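Local atomic coordinates of formate dehydrogenase (Staphylococcus aureus, PDB entry 6TTB), a protein that catalyses the NAD-dependent oxidation of formate to carbon dioxide, handing a hydride to the bound nicotinamide cofactor. Residues L84-F95 / K107-G118; V280-A290 / H311-N319. All blocks are in the same frame, centred on the assembly; numbering follows the deposited sequence.

Interaction 1. Residues L84-F95 / K107-G118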
loop_
_atom_site.group_PDB
_atom_site.type_symbol
_atom_site.label_atom_id
_atom_site.label_comp_id
_atom_site.label_asym_id
_atom_site.label_seq_id
_atom_site.Cartn_x
_atom_site.Cartn_y
_atom_site.Cartn_z
ATOM N N LEU A 84 19.867 31.054 20.586
ATOM C CA LEU A 84 20.604 31.487 19.439
ATOM C C LEU A 84 21.932 32.158 19.856
ATOM O O LEU A 84 22.942 32.057 19.125
ATOM C CB LEU A 84 19.658 32.470 18.775
ATOM C CG LEU A 84 19.094 32.047 17.427
ATOM C CD1 LEU A 84 19.233 30.544 17.186
ATOM C CD2 LEU A 84 17.688 32.525 17.264
ATOM N N PRO A 85 21.948 33.016 20.940
ATOM C CA PRO A 85 23.172 33.720 21.352
ATOM C C PRO A 85 24.327 32.818 21.709
ATOM O O PRO A 85 25.467 33.295 21.789
ATOM C CB PRO A 85 22.760 34.511 22.596
ATOM C CG PRO A 85 21.303 34.799 22.329
ATOM C CD PRO A 85 20.762 33.542 21.656
ATOM N N ASP A 86 24.040 31.522 21.962
ATOM C CA ASP A 86 25.051 30.700 22.606
ATOM C C ASP A 86 25.015 29.250 22.138
ATOM O O ASP A 86 25.982 28.527 22.293
ATOM C CB ASP A 86 25.103 30.899 24.119
ATOM C CG ASP A 86 23.736 31.067 24.765
ATOM O OD1 ASP A 86 22.725 30.959 24.021
ATOM O OD2 ASP A 86 23.684 31.241 26.026
ATOM N N MET A 87 23.979 28.855 21.444
ATOM C CA MET A 87 24.032 27.489 20.970
ATOM C C MET A 87 25.290 27.267 20.118
ATOM O O MET A 87 25.642 28.092 19.287
ATOM C CB MET A 87 22.771 27.129 20.203
ATOM C CG MET A 87 22.660 27.783 18.897
ATOM S SD MET A 87 21.061 27.364 18.087
ATOM C CE MET A 87 21.552 27.780 16.421
ATOM N N ASP A 88 25.978 26.145 20.367
ATOM C CA ASP A 88 27.179 25.749 19.625
ATOM C C ASP A 88 26.782 24.834 18.460
ATOM O O ASP A 88 27.440 24.797 17.419
ATOM C CB ASP A 88 28.115 24.951 20.518
ATOM C CG ASP A 88 28.976 25.814 21.407
ATOM O OD1 ASP A 88 28.518 26.169 22.544
ATOM O OD2 ASP A 88 30.091 26.088 20.993
ATOM N N VAL A 89 25.704 24.080 18.663
ATOM C CA VAL A 89 25.274 23.059 17.725
ATOM C C VAL A 89 23.762 22.947 17.823
ATOM O O VAL A 89 23.202 22.820 18.928
ATOM C CB VAL A 89 25.913 21.684 18.033
ATOM C CG1 VAL A 89 25.289 20.613 17.165
ATOM C CG2 VAL A 89 27.439 21.681 17.908
ATOM N N ILE A 90 23.098 23.001 16.671
ATOM C CA ILE A 90 21.666 22.799 16.660
ATOM C C ILE A 90 21.377 21.415 16.051
ATOM O O ILE A 90 22.151 20.901 15.194
ATOM C CB ILE A 90 20.982 23.914 15.874
ATOM C CG1 ILE A 90 19.457 23.780 15.896
ATOM C CG2 ILE A 90 21.544 23.996 14.438
ATOM C CD1 ILE A 90 18.820 24.231 17.208
ATOM N N ILE A 91 20.265 20.812 16.518
ATOM C CA ILE A 91 19.907 19.488 16.061
ATOM C C ILE A 91 18.400 19.396 15.852
ATOM O O ILE A 91 17.630 19.764 16.734
ATOM C CB ILE A 91 20.419 18.428 17.047
ATOM C CG1 ILE A 91 21.964 18.426 17.113
ATOM C CG2 ILE A 91 19.925 17.095 16.592
ATOM C CD1 ILE A 91 22.580 17.495 18.213
ATOM N N SER A 92 17.988 18.863 14.705
ATOM C CA SER A 92 16.574 18.539 14.504
ATOM C C SER A 92 16.411 17.525 13.371
ATOM O O SER A 92 17.374 17.235 12.664
ATOM C CB SER A 92 15.753 19.766 14.211
ATOM O OG SER A 92 16.048 20.222 12.913
ATOM N N ALA A 93 15.167 17.024 13.206
ATOM C CA ALA A 93 14.827 16.066 12.172
ATOM C C ALA A 93 13.984 16.747 11.107
ATOM O O ALA A 93 13.229 17.677 11.390
ATOM C CB ALA A 93 14.080 14.943 12.792
ATOM N N PRO A 94 14.021 16.270 9.860
ATOM C CA PRO A 94 13.249 16.892 8.787
ATOM C C PRO A 94 11.738 16.775 9.030
ATOM O O PRO A 94 10.941 17.610 8.555
ATOM C CB PRO A 94 13.609 16.128 7.494
ATOM C CG PRO A 94 14.722 15.119 7.917
ATOM C CD PRO A 94 14.779 15.098 9.435
ATOM N N PHE A 95 11.362 15.726 9.795
ATOM C CA PHE A 95 9.991 15.450 10.145
ATOM C C PHE A 95 9.431 16.564 11.034
ATOM O O PHE A 95 8.222 16.701 11.189
ATOM C CB PHE A 95 9.909 14.077 10.787
ATOM C CG PHE A 95 10.913 13.077 10.288
ATOM C CD1 PHE A 95 10.852 12.564 8.980
ATOM C CD2 PHE A 95 11.865 12.544 11.159
ATOM C CE1 PHE A 95 11.749 11.581 8.562
ATOM C CE2 PHE A 95 12.786 11.596 10.718
ATOM C CZ PHE A 95 12.715 11.114 9.429
ATOM N N LYS A 107 22.005 35.734 14.190
ATOM C CA LYS A 107 21.835 35.794 15.641
ATOM C C LYS A 107 22.669 34.737 16.394
ATOM O O LYS A 107 22.725 34.778 17.620
ATOM C CB LYS A 107 20.365 35.566 16.009
ATOM C CG LYS A 107 19.628 36.763 16.601
ATOM C CD LYS A 107 18.743 37.522 15.602
ATOM C CE LYS A 107 17.417 38.019 16.167
ATOM N NZ LYS A 107 16.357 36.969 16.150
ATOM N N ALA A 108 23.271 33.767 15.683
ATOM C CA ALA A 108 23.934 32.666 16.384
ATOM C C ALA A 108 25.453 32.697 16.149
ATOM O O ALA A 108 26.038 31.825 15.507
ATOM C CB ALA A 108 23.336 31.349 15.996
ATOM N N PRO A 109 26.162 33.609 16.830
ATOM C CA PRO A 109 27.596 33.712 16.702
ATOM C C PRO A 109 28.352 32.547 17.302
ATOM O O PRO A 109 29.587 32.534 17.320
ATOM C CB PRO A 109 27.880 34.986 17.550
ATOM C CG PRO A 109 26.797 35.016 18.604
ATOM C CD PRO A 109 25.607 34.563 17.803
ATOM N N ASN A 110 27.648 31.578 17.862
ATOM C CA ASN A 110 28.436 30.499 18.454
ATOM C C ASN A 110 28.332 29.211 17.637
ATOM O O ASN A 110 29.000 28.222 17.923
ATOM C CB ASN A 110 28.162 30.354 19.945
ATOM C CG ASN A 110 28.737 31.523 20.696
ATOM O OD1 ASN A 110 29.848 31.437 21.225
ATOM N ND2 ASN A 110 28.061 32.661 20.605
ATOM N N LEU A 111 27.505 29.256 16.618
ATOM C CA LEU A 111 26.951 28.041 16.078
ATOM C C LEU A 111 27.905 27.507 14.996
ATOM O O LEU A 111 28.450 28.243 14.202
ATOM C CB LEU A 111 25.594 28.408 15.503
ATOM C CG LEU A 111 25.036 27.419 14.508
ATOM C CD1 LEU A 111 24.587 26.164 15.223
ATOM C CD2 LEU A 111 23.901 28.044 13.755
ATOM N N LYS A 112 28.152 26.232 15.018
ATOM C CA LYS A 112 29.264 25.729 14.268
ATOM C C LYS A 112 28.765 24.545 13.476
ATOM O O LYS A 112 29.254 24.281 12.367
ATOM C CB LYS A 112 30.404 25.383 15.226
ATOM C CG LYS A 112 31.036 26.567 15.979
ATOM C CD LYS A 112 32.191 26.118 16.919
ATOM C CE LYS A 112 31.787 25.814 18.371
ATOM N NZ LYS A 112 31.490 27.068 19.119
ATOM N N LEU A 113 27.695 23.907 14.004
ATOM C CA LEU A 113 27.255 22.617 13.456
ATOM C C LEU A 113 25.740 22.486 13.545
ATOM O O LEU A 113 25.122 22.593 14.624
ATOM C CB LEU A 113 27.990 21.451 14.145
ATOM C CG LEU A 113 27.844 20.082 13.465
ATOM C CD1 LEU A 113 28.039 20.141 11.974
ATOM C CD2 LEU A 113 28.740 18.966 14.116
ATOM N N ALA A 114 25.147 22.314 12.376
ATOM C CA ALA A 114 23.729 22.014 12.304
ATOM C C ALA A 114 23.554 20.564 11.874
ATOM O O ALA A 114 23.836 20.192 10.732
ATOM C CB ALA A 114 23.061 22.959 11.342
ATOM N N ILE A 115 23.124 19.735 12.814
ATOM C CA ILE A 115 22.947 18.326 12.491
ATOM C C ILE A 115 21.482 18.107 12.156
ATOM O O ILE A 115 20.606 18.547 12.920
ATOM C CB ILE A 115 23.354 17.463 13.686
ATOM C CG1 ILE A 115 24.725 17.839 14.248
ATOM C CG2 ILE A 115 23.266 15.992 13.339
ATOM C CD1 ILE A 115 25.022 17.009 15.430
ATOM N N THR A 116 21.245 17.427 11.037
ATOM C CA THR A 116 19.940 16.937 10.677
ATOM C C THR A 116 19.759 15.502 11.224
ATOM O O THR A 116 20.233 14.527 10.634
ATOM C CB THR A 116 19.797 16.907 9.145
ATOM O OG1 THR A 116 19.999 18.182 8.491
ATOM C CG2 THR A 116 18.510 16.273 8.705
ATOM N N ALA A 117 18.972 15.350 12.297
ATOM C CA ALA A 117 18.669 14.010 12.766
ATOM C C ALA A 117 17.814 13.290 11.737
ATOM O O ALA A 117 16.640 13.131 11.921
ATOM C CB ALA A 117 18.000 14.018 14.138
ATOM N N GLY A 118 18.448 12.743 10.741
ATOM C CA GLY A 118 17.773 12.077 9.672
ATOM C C GLY A 118 18.478 12.422 8.371
ATOM O O GLY A 118 19.699 12.705 8.381
#
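Ile90 bonds to the 113-116 strand through both its backbone N and O: the N donates to Leu113 O at 2.9 Å, and the O accepts from Ile115 N at 2.8 Å (N-H...O angle 164°). Ser92 N continues the ladder to Ile115 O at 3.2 Å. On one face Ile91 and Ile115 lie side by side, their CD1 methyls 3.7 Å apart, with Val89 CG1 crossing beside Ile115 CD1; Phe347, Ile343 and Leu344 of helix 330-348 pack over this face. On the other, CG2 of Ile90 sits between its own N and carbonyl carbon, because CG1 is anti to N (chi1 -177°), and so meets Ala114 CB at 3.6 Å. The two strands and helix 102-106 form a right-handed beta-alpha-beta unit; in the five-stranded parallel sheet, 34-38 lies next to 89-92 and 135-138 next to 113-116. Beyond Ser92 the chain leads to Phe95 of the NAD pocket.

The opposite end is irregular: a type I turn from Ala108 to Leu111 meets the 84-88 loop, and the outer side turns to solvent, with Pro85, Lys107 and Pro109 exposed. Met87 CE still packs on both methyls of Leu111, but toward the partly exposed side polar groups take over. Lys112 curls its NZ onto Asp88 OD2 in a salt bridge, on the anti side and 25° out of the carboxylate plane, and also donates to Asn110 O at 3.0 Å.

Interaction 2. Residues V280-A290 / H311-N319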
loop_
_atom_site.group_PDB
_atom_site.type_symbol
_atom_site.label_atom_id
_atom_site.label_comp_id
_atom_site.label_asym_id
_atom_site.label_seq_id
_atom_site.Cartn_x
_atom_site.Cartn_y
_atom_site.Cartn_z
ATOM N N VAL A 280 6.958 18.821 -6.020
ATOM C CA VAL A 280 5.675 18.701 -6.621
ATOM C C VAL A 280 4.852 19.911 -6.265
ATOM O O VAL A 280 4.582 20.171 -5.104
ATOM C CB VAL A 280 4.979 17.379 -6.285
ATOM C CG1 VAL A 280 3.532 17.415 -6.795
ATOM C CG2 VAL A 280 5.737 16.210 -6.904
ATOM N N ASN A 281 4.354 20.562 -7.311
ATOM C CA ASN A 281 3.676 21.820 -7.138
ATOM C C ASN A 281 2.394 21.593 -6.352
ATOM O O ASN A 281 1.447 20.992 -6.863
ATOM C CB ASN A 281 3.350 22.520 -8.460
ATOM C CG ASN A 281 2.727 23.886 -8.168
ATOM O OD1 ASN A 281 1.515 23.973 -8.018
ATOM N ND2 ASN A 281 3.563 24.903 -7.871
ATOM N N ARG A 282 2.345 22.186 -5.148
ATOM C CA ARG A 282 1.240 21.941 -4.235
ATOM C C ARG A 282 -0.081 22.012 -4.992
ATOM O O ARG A 282 -0.919 21.097 -4.902
ATOM C CB ARG A 282 1.212 22.963 -3.119
ATOM C CG ARG A 282 -0.018 22.813 -2.250
ATOM C CD ARG A 282 -0.031 23.828 -1.138
ATOM N NE ARG A 282 -0.755 24.915 -1.744
ATOM C CZ ARG A 282 -0.596 26.173 -1.449
ATOM N NH1 ARG A 282 0.215 26.528 -0.473
ATOM N NH2 ARG A 282 -1.260 27.069 -2.123
ATOM N N ASP A 283 -0.246 23.096 -5.744
ATOM C CA ASP A 283 -1.548 23.486 -6.237
ATOM C C ASP A 283 -1.863 22.745 -7.528
ATOM O O ASP A 283 -2.990 22.318 -7.780
ATOM C CB ASP A 283 -1.572 24.988 -6.434
ATOM C CG ASP A 283 -1.820 25.752 -5.130
ATOM O OD1 ASP A 283 -2.020 25.070 -4.008
ATOM O OD2 ASP A 283 -1.907 27.015 -5.220
ATOM N N ALA A 284 -0.859 22.650 -8.387
ATOM C CA ALA A 284 -1.003 21.927 -9.632
ATOM C C ALA A 284 -1.474 20.507 -9.333
ATOM O O ALA A 284 -2.345 20.002 -10.051
ATOM C CB ALA A 284 0.281 21.934 -10.388
ATOM N N LEU A 285 -0.942 19.885 -8.248
ATOM C CA LEU A 285 -1.206 18.479 -8.026
ATOM C C LEU A 285 -2.667 18.291 -7.620
ATOM O O LEU A 285 -3.302 17.306 -7.982
ATOM C CB LEU A 285 -0.296 17.949 -6.926
ATOM C CG LEU A 285 -0.624 16.532 -6.491
ATOM C CD1 LEU A 285 0.207 15.577 -7.296
ATOM C CD2 LEU A 285 -0.365 16.317 -5.006
ATOM N N VAL A 286 -3.187 19.225 -6.830
ATOM C CA VAL A 286 -4.615 19.291 -6.548
ATOM C C VAL A 286 -5.440 19.341 -7.841
ATOM O O VAL A 286 -6.253 18.431 -8.074
ATOM C CB VAL A 286 -4.914 20.441 -5.591
ATOM C CG1 VAL A 286 -6.412 20.682 -5.415
ATOM C CG2 VAL A 286 -4.200 20.197 -4.272
ATOM N N GLU A 287 -5.124 20.306 -8.743
ATOM C CA GLU A 287 -5.941 20.491 -9.936
ATOM C C GLU A 287 -5.892 19.232 -10.773
ATOM O O GLU A 287 -6.930 18.754 -11.202
ATOM C CB GLU A 287 -5.677 21.806 -10.680
ATOM N N ALA A 288 -4.727 18.595 -10.805
ATOM C CA ALA A 288 -4.525 17.310 -11.489
ATOM C C ALA A 288 -5.438 16.185 -10.917
ATOM O O ALA A 288 -6.072 15.435 -11.696
ATOM C CB ALA A 288 -3.048 16.940 -11.451
ATOM N N LEU A 289 -5.523 16.069 -9.562
ATOM C CA LEU A 289 -6.417 15.087 -8.969
ATOM C C LEU A 289 -7.876 15.489 -9.256
ATOM O O LEU A 289 -8.665 14.688 -9.782
ATOM C CB LEU A 289 -6.160 14.966 -7.465
ATOM C CG LEU A 289 -5.108 13.950 -6.973
ATOM C CD1 LEU A 289 -4.618 13.069 -8.054
ATOM C CD2 LEU A 289 -3.956 14.635 -6.278
ATOM N N ALA A 290 -8.251 16.717 -8.897
ATOM C CA ALA A 290 -9.665 17.098 -8.996
ATOM C C ALA A 290 -10.195 16.919 -10.431
ATOM O O ALA A 290 -11.339 16.548 -10.646
ATOM C CB ALA A 290 -9.904 18.499 -8.482
ATOM N N HIS A 311 -3.345 22.046 5.182
ATOM C CA HIS A 311 -2.677 21.845 3.914
ATOM C C HIS A 311 -3.650 21.123 2.980
ATOM O O HIS A 311 -4.202 20.073 3.338
ATOM C CB HIS A 311 -1.396 21.077 4.124
ATOM C CG HIS A 311 -0.446 21.111 2.990
ATOM N ND1 HIS A 311 -0.771 20.556 1.749
ATOM C CD2 HIS A 311 0.860 21.603 2.906
ATOM C CE1 HIS A 311 0.293 20.670 0.926
ATOM N NE2 HIS A 311 1.339 21.352 1.641
ATOM N N PRO A 312 -3.861 21.612 1.732
ATOM C CA PRO A 312 -4.841 21.000 0.841
ATOM C C PRO A 312 -4.494 19.552 0.447
ATOM O O PRO A 312 -5.352 18.806 0.019
ATOM C CB PRO A 312 -4.861 21.920 -0.363
ATOM C CG PRO A 312 -3.486 22.575 -0.392
ATOM C CD PRO A 312 -3.005 22.594 1.045
ATOM N N TRP A 313 -3.238 19.143 0.632
ATOM C CA TRP A 313 -2.853 17.763 0.342
ATOM C C TRP A 313 -3.505 16.799 1.330
ATOM O O TRP A 313 -3.533 15.612 1.098
ATOM C CB TRP A 313 -1.328 17.597 0.337
ATOM C CG TRP A 313 -0.671 18.063 -0.927
ATOM C CD1 TRP A 313 -1.280 18.670 -1.984
ATOM C CD2 TRP A 313 0.735 17.974 -1.253
ATOM N NE1 TRP A 313 -0.347 18.996 -2.941
ATOM C CE2 TRP A 313 0.898 18.576 -2.524
ATOM C CE3 TRP A 313 1.848 17.370 -0.647
ATOM C CZ2 TRP A 313 2.145 18.661 -3.156
ATOM C CZ3 TRP A 313 3.090 17.527 -1.225
ATOM C CH2 TRP A 313 3.224 18.134 -2.483
ATOM N N ARG A 314 -4.011 17.314 2.453
ATOM C CA ARG A 314 -4.545 16.429 3.480
ATOM C C ARG A 314 -5.937 15.937 3.073
ATOM O O ARG A 314 -6.284 14.816 3.326
ATOM C CB ARG A 314 -4.638 17.188 4.801
ATOM C CG ARG A 314 -3.309 17.733 5.306
ATOM C CD ARG A 314 -3.601 18.332 6.677
ATOM N NE ARG A 314 -2.460 18.675 7.538
ATOM C CZ ARG A 314 -1.920 17.871 8.468
ATOM N NH1 ARG A 314 -2.365 16.635 8.679
ATOM N NH2 ARG A 314 -0.964 18.340 9.221
ATOM N N THR A 315 -6.679 16.782 2.372
ATOM C CA THR A 315 -8.124 16.720 2.178
ATOM C C THR A 315 -8.385 16.370 0.716
ATOM O O THR A 315 -9.519 16.442 0.272
ATOM C CB THR A 315 -8.707 18.151 2.348
ATOM O OG1 THR A 315 -8.570 18.473 3.712
ATOM C CG2 THR A 315 -10.144 18.365 1.898
ATOM N N MET A 316 -7.339 16.274 -0.095
ATOM C CA MET A 316 -7.621 16.333 -1.523
ATOM C C MET A 316 -8.043 14.938 -1.965
ATOM O O MET A 316 -7.662 13.950 -1.328
ATOM C CB MET A 316 -6.440 16.890 -2.358
ATOM C CG MET A 316 -5.315 15.866 -2.600
ATOM S SD MET A 316 -3.676 16.521 -2.819
ATOM C CE MET A 316 -2.665 15.045 -2.688
ATOM N N PRO A 317 -8.940 14.827 -2.979
ATOM C CA PRO A 317 -9.265 13.561 -3.660
ATOM C C PRO A 317 -8.214 12.470 -3.701
ATOM O O PRO A 317 -7.102 12.706 -4.155
ATOM C CB PRO A 317 -9.201 14.067 -5.115
ATOM C CG PRO A 317 -9.754 15.503 -5.042
ATOM C CD PRO A 317 -9.654 15.947 -3.581
ATOM N N ARG A 318 -8.613 11.249 -3.386
ATOM C CA ARG A 318 -7.823 10.077 -3.792
ATOM C C ARG A 318 -6.362 10.256 -3.395
ATOM O O ARG A 318 -5.478 9.975 -4.174
ATOM C CB ARG A 318 -8.003 9.798 -5.289
ATOM C CG ARG A 318 -9.178 8.860 -5.581
ATOM C CD ARG A 318 -9.972 9.006 -6.857
ATOM N NE ARG A 318 -9.200 9.785 -7.837
ATOM C CZ ARG A 318 -9.462 11.054 -8.193
ATOM N NH1 ARG A 318 -10.507 11.708 -7.649
ATOM N NH2 ARG A 318 -8.676 11.658 -9.077
ATOM N N ASN A 319 -6.124 10.767 -2.192
ATOM C CA ASN A 319 -4.765 10.870 -1.656
ATOM C C ASN A 319 -4.484 9.712 -0.716
ATOM O O ASN A 319 -5.428 9.191 -0.101
ATOM C CB ASN A 319 -4.480 12.238 -0.988
ATOM C CG ASN A 319 -4.869 12.299 0.460
ATOM O OD1 ASN A 319 -4.132 11.834 1.298
ATOM N ND2 ASN A 319 -6.002 12.909 0.764
#
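Trp313 lays its indole against the start of helix 282-291, and its NE1 donates to Arg282 O at 2.9 Å, in the carbonyl plane and on a lone pair. This is the Rossmann-type NAD-binding domain, where the helix follows strand 269-273 and the 311-319 loop leads into strand 319-321, outermost of the sheet within this chain. Leu285 CD2 sits over one face of the indole, 3.8 Å from the centroid of the five-membered ring and 29° off its normal, which is a CH-pi contact. The opposite face receives His311 CE1 near the rim, so the ring is sandwiched as well as tethered through its N-H. At the ring's edge lie Val286 CG2 and the carbonyl O of Val280.

From the loop, Met316 crosses Leu285 of the helix at about a right angle. Its chain is extended beyond a CG wedged between N and the carbonyl carbon (chi1 78°), a shape that carries CE to 3.5 Å from Leu285 CD2 and close to Leu289 CD2. Leu289 CB in turn packs on Pro317 CB at 3.9 Å. The other direct hydrogen bond runs from Arg318 NH2 to Leu289 O at 3.1 Å, with the oxygen lying in the guanidinium plane.

A second shell fixes these groups. Gln295 O, bonded to NE, and Leu294 O, bonded to NH2, position the Arg318 guanidinium. His311 ND1 accepts from Trp313 N in the imidazole plane, while NE2 bonds to Tyr303 O, which sets the rotation of the ring. Asn319 ND2 reaches Met316 O at 2.9 Å, nearly straight (179°) and in the carbonyl plane. At the helix start, Asn281 is the N-cap, its OD1 accepting from Ala284 N at 2.7 Å on a lone pair.

The two contacts belong to parts of the chain built on different parallel sheets, their centres 33 Å apart and their nearest atoms about 10 Å apart, and they share no element. Interaction 1 joins neighbouring strands within a five-stranded sheet and is mostly buried, with 938 Å² between its segments; regular main-chain bonds dominate it, and its salt bridge lies beyond the strands, at the partly exposed end. Interaction 2 is only partly buried, at 556 Å², and sets a helix against a loop; both its cross-segment hydrogen bonds run from a side chain of the loop to a backbone carbonyl of the helix. Phe95 of interaction 1 touches NAD directly, whereas the Trp313 side chain stays about 12 Å from the cofactor.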